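Local coordinates for protein neurotoxin (Clostridium botulinum, PDB 2QN0) that probably acts as the zinc-dependent protease of botulinum neurotoxin type C1, its light chain cutting SNARE proteins in poisoned nerve cells, at residues E34-F37 with I43-I46; V333-S336 with V340-N343. All blocks are in the same frame, centred on the assembly; numbering follows the deposited sequence.

Contact 1 of 2, residues E34-F37 with I43-I46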
loop_
_atom_site.group_PDB
_atom_site.type_symbol
_atom_site.label_atom_id
_atom_site.label_comp_id
_atom_site.label_asym_id
_atom_site.label_seq_id
_atom_site.Cartn_x
_atom_site.Cartn_y
_atom_site.Cartn_z
ATOM N N GLU A 34 -19.449 5.551 -1.078
ATOM C CA GLU A 34 -18.349 6.490 -0.890
ATOM C C GLU A 34 -17.800 6.984 -2.219
ATOM O O GLU A 34 -17.572 6.195 -3.135
ATOM C CB GLU A 34 -17.223 5.820 -0.095
ATOM C CG GLU A 34 -17.618 5.396 1.304
ATOM C CD GLU A 34 -16.512 4.620 2.003
ATOM O OE1 GLU A 34 -16.430 3.388 1.819
ATOM O OE2 GLU A 34 -15.718 5.251 2.725
ATOM N N LYS A 35 -17.578 8.292 -2.322
ATOM C CA LYS A 35 -17.049 8.869 -3.552
ATOM C C LYS A 35 -15.602 8.415 -3.737
ATOM O O LYS A 35 -14.791 8.517 -2.816
ATOM C CB LYS A 35 -17.129 10.398 -3.501
ATOM C CG LYS A 35 -16.931 11.069 -4.854
ATOM C CD LYS A 35 -17.307 12.543 -4.793
ATOM C CE LYS A 35 -17.188 13.202 -6.160
ATOM N NZ LYS A 35 -17.624 14.627 -6.108
ATOM N N ALA A 36 -15.294 7.912 -4.931
ATOM C CA ALA A 36 -13.962 7.405 -5.252
ATOM C C ALA A 36 -13.372 8.068 -6.497
ATOM O O ALA A 36 -14.104 8.487 -7.396
ATOM C CB ALA A 36 -14.029 5.894 -5.449
ATOM N N PHE A 37 -12.043 8.133 -6.551
ATOM C CA PHE A 37 -11.327 8.767 -7.656
ATOM C C PHE A 37 -10.225 7.855 -8.195
ATOM O O PHE A 37 -9.467 7.270 -7.421
ATOM C CB PHE A 37 -10.698 10.071 -7.166
ATOM C CG PHE A 37 -11.666 10.978 -6.457
ATOM C CD1 PHE A 37 -12.240 12.060 -7.120
ATOM C CD2 PHE A 37 -12.033 10.726 -5.139
ATOM C CE1 PHE A 37 -13.169 12.879 -6.477
ATOM C CE2 PHE A 37 -12.962 11.536 -4.485
ATOM C CZ PHE A 37 -13.533 12.618 -5.162
ATOM N N ILE A 43 -5.817 1.797 -9.854
ATOM C CA ILE A 43 -5.546 2.294 -8.507
ATOM C C ILE A 43 -6.558 3.404 -8.216
ATOM O O ILE A 43 -6.602 4.411 -8.924
ATOM C CB ILE A 43 -4.138 2.901 -8.380
ATOM C CG1 ILE A 43 -3.071 1.835 -8.659
ATOM C CG2 ILE A 43 -3.953 3.467 -6.966
ATOM C CD1 ILE A 43 -1.649 2.383 -8.633
ATOM N N TRP A 44 -7.363 3.210 -7.178
ATOM C CA TRP A 44 -8.379 4.181 -6.790
ATOM C C TRP A 44 -8.132 4.713 -5.391
ATOM O O TRP A 44 -7.439 4.089 -4.589
ATOM C CB TRP A 44 -9.766 3.535 -6.805
ATOM C CG TRP A 44 -10.259 3.162 -8.162
ATOM C CD1 TRP A 44 -9.854 2.106 -8.929
ATOM C CD2 TRP A 44 -11.243 3.864 -8.927
ATOM N NE1 TRP A 44 -10.529 2.106 -10.130
ATOM C CE2 TRP A 44 -11.386 3.177 -10.153
ATOM C CE3 TRP A 44 -12.018 5.010 -8.694
ATOM C CZ2 TRP A 44 -12.277 3.599 -11.149
ATOM C CZ3 TRP A 44 -12.904 5.432 -9.687
ATOM C CH2 TRP A 44 -13.024 4.725 -10.898
ATOM N N VAL A 45 -8.702 5.878 -5.101
ATOM C CA VAL A 45 -8.581 6.456 -3.776
ATOM C C VAL A 45 -9.952 6.902 -3.278
ATOM O O VAL A 45 -10.717 7.531 -4.012
ATOM C CB VAL A 45 -7.612 7.667 -3.752
ATOM C CG1 VAL A 45 -8.060 8.726 -4.741
ATOM C CG2 VAL A 45 -7.552 8.253 -2.340
ATOM N N ILE A 46 -10.270 6.519 -2.045
ATOM C CA ILE A 46 -11.515 6.909 -1.385
ATOM C C ILE A 46 -10.996 7.652 -0.159
ATOM O O ILE A 46 -10.537 7.034 0.803
ATOM C CB ILE A 46 -12.344 5.691 -0.942
ATOM C CG1 ILE A 46 -12.733 4.853 -2.163
ATOM C CG2 ILE A 46 -13.604 6.163 -0.211
ATOM C CD1 ILE A 46 -13.511 3.590 -1.821
#

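Contact 2 of 2, residues V333-S336 with V340-N343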
loop_
_atom_site.group_PDB
_atom_site.type_symbol
_atom_site.label_atom_id
_atom_site.label_comp_id
_atom_site.label_asym_id
_atom_site.label_seq_id
_atom_site.Cartn_x
_atom_site.Cartn_y
_atom_site.Cartn_z
ATOM N N VAL A 333 5.727 -18.779 -19.738
ATOM C CA VAL A 333 6.168 -19.047 -21.099
ATOM C C VAL A 333 5.082 -19.826 -21.826
ATOM O O VAL A 333 4.359 -20.617 -21.217
ATOM C CB VAL A 333 7.472 -19.878 -21.114
ATOM C CG1 VAL A 333 7.865 -20.213 -22.550
ATOM C CG2 VAL A 333 8.583 -19.105 -20.428
ATOM N N VAL A 334 4.959 -19.588 -23.126
ATOM C CA VAL A 334 3.966 -20.287 -23.925
ATOM C C VAL A 334 4.685 -21.204 -24.902
ATOM O O VAL A 334 5.412 -20.739 -25.780
ATOM C CB VAL A 334 3.085 -19.304 -24.718
ATOM C CG1 VAL A 334 2.064 -20.074 -25.542
ATOM C CG2 VAL A 334 2.384 -18.349 -23.761
ATOM N N GLU A 335 4.488 -22.506 -24.731
ATOM C CA GLU A 335 5.112 -23.500 -25.596
ATOM C C GLU A 335 4.531 -23.400 -27.003
ATOM O O GLU A 335 3.442 -22.859 -27.198
ATOM C CB GLU A 335 4.866 -24.907 -25.047
ATOM C CG GLU A 335 5.393 -25.149 -23.640
ATOM C CD GLU A 335 6.900 -25.006 -23.544
ATOM O OE1 GLU A 335 7.611 -25.620 -24.368
ATOM O OE2 GLU A 335 7.375 -24.287 -22.640
ATOM N N SER A 336 5.264 -23.921 -27.981
ATOM C CA SER A 336 4.808 -23.895 -29.366
ATOM C C SER A 336 3.434 -24.547 -29.456
ATOM O O SER A 336 2.625 -24.203 -30.318
ATOM C CB SER A 336 5.795 -24.648 -30.258
ATOM O OG SER A 336 5.949 -25.986 -29.816
ATOM N N VAL A 340 0.814 -23.345 -21.336
ATOM C CA VAL A 340 1.462 -22.353 -20.489
ATOM C C VAL A 340 2.336 -23.049 -19.451
ATOM O O VAL A 340 1.856 -23.890 -18.693
ATOM C CB VAL A 340 0.419 -21.489 -19.749
ATOM C CG1 VAL A 340 1.124 -20.446 -18.888
ATOM C CG2 VAL A 340 -0.504 -20.809 -20.756
ATOM N N THR A 341 3.615 -22.689 -19.417
ATOM C CA THR A 341 4.538 -23.284 -18.457
ATOM C C THR A 341 5.286 -22.221 -17.661
ATOM O O THR A 341 5.415 -21.074 -18.095
ATOM C CB THR A 341 5.578 -24.178 -19.159
ATOM O OG1 THR A 341 6.341 -23.392 -20.082
ATOM C CG2 THR A 341 4.885 -25.307 -19.915
ATOM N N VAL A 342 5.782 -22.617 -16.494
ATOM C CA VAL A 342 6.530 -21.712 -15.634
ATOM C C VAL A 342 8.027 -21.879 -15.872
ATOM O O VAL A 342 8.556 -22.989 -15.805
ATOM C CB VAL A 342 6.247 -21.989 -14.141
ATOM C CG1 VAL A 342 6.977 -20.970 -13.279
ATOM C CG2 VAL A 342 4.751 -21.943 -13.871
ATOM N N ASN A 343 8.702 -20.776 -16.167
ATOM C CA ASN A 343 10.143 -20.791 -16.385
ATOM C C ASN A 343 10.765 -20.366 -15.057
ATOM O O ASN A 343 10.547 -19.244 -14.600
ATOM C CB ASN A 343 10.514 -19.803 -17.495
ATOM C CG ASN A 343 12.012 -19.703 -17.716
ATOM O OD1 ASN A 343 12.753 -19.248 -16.845
ATOM N ND2 ASN A 343 12.465 -20.130 -18.890
#

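Contact 1 of 2, residues E34-F37 with I43-I46
Phe37 and Val45 form the antiparallel hydrogen-bonded pair of a beta hairpin, strands 34-38 and 43-46, within the mixed beta sheet of the zinc protease. Phe37 N gives its hydrogen to Val45 O at 2.9 Å, and Val45 N returns one to Phe37 O at 2.8 Å. Two CA-H...O contacts flank them, Ala36 CA to Val45 O and Trp44 CA to Phe37 O.

On the face carrying Phe37 and Val45, Phe37 CB meets Val45 CG1 at 3.8 Å, while the phenyl ring turns its CD2 edge to Val45 O, which lies near the ring plane. Leu87 of helix 80-97 packs on both side chains. On the other face Ala36 CB lies between Ile46 CG1 and CE3 of the Trp44 indole. With CG anti to the carbonyl carbon (chi1 -68°), the six-membered ring of the indole leads back obliquely to the neighbouring strand, which brings Trp44 CE3 within 3.4 Å of Phe37 C. Glu34 crosses Ile46 at about a right angle, and Glu34 CB rests 3.6 Å from Ile46 CG2.

Strand 19-23 pairs with 34-38, and strand 156-159 with 43-46, so both hairpin arms are interior to the sheet. Beyond Ile46, the Glu34 carboxylate is held by a hydrogen bond between its OE2 and Asn27 ND2.

Contact 2 of 2, residues V333-S336 with V340-N343
Val333 and Thr341 face each other as an antiparallel hydrogen-bonded pair, with Val333 N to Thr341 O and Thr341 N to Val333 O both 2.8 Å long and nearly straight. One residue further, Val334 and Val340 make the non-hydrogen-bonded pair, and Val340 CA sends a CA-H...O contact to Val333 O.

The side chains of Val333 and Thr341 share one face, where Glu335 joins them. Thr341 OG1 donates to Glu335 OE2 at 2.9 Å, meeting the carboxylate on its anti side and 17° out of its plane. The torsions of both partners bring the groups together: the threonine hydroxyl lies between its own backbone N and carbonyl carbon (chi1 60°), and the glutamate chain folds back at chi2 (-62°) toward the other strand. The two side chains cross at about a right angle, with Glu335 CG 3.8 Å from the methyl Thr341 CG2. Beyond Thr341 in the chain, Asn343 CB touches Val333 CG2 at 3.6 Å.

The opposite face, with Val334 and Val340, is turned to helix 319-330, where Ile327 touches both valines. Asn305 OD1 accepts a hydrogen bond from Val340 N. Asn343 ends the segment as the N-cap of helix 344-357, its OD1 accepting from Lys346 N. Altogether this is a short two-stranded beta hairpin at the protein surface, linking helix 319-330 to the capped start of helix 344-357.

How the contacts relate
From the N terminus, the chain first closes contact 1, a hairpin whose strands 34-38 and 43-46 are joined by residues 39-42. It then runs through the zinc-binding region, where His229, His233 and Glu269 hold the zinc ion, and only afterwards closes contact 2 across the three residues between 336 and 340. The two closures come in series, neither nested nor crossed. Contact 1 lies between strands 19-23 and 156-159 in the mixed sheet, and is buried; contact 2 is a separate two-stranded piece among helices at the surface. Their centres lie 37 Å apart and their nearest atoms about 25 Å, so they do not touch.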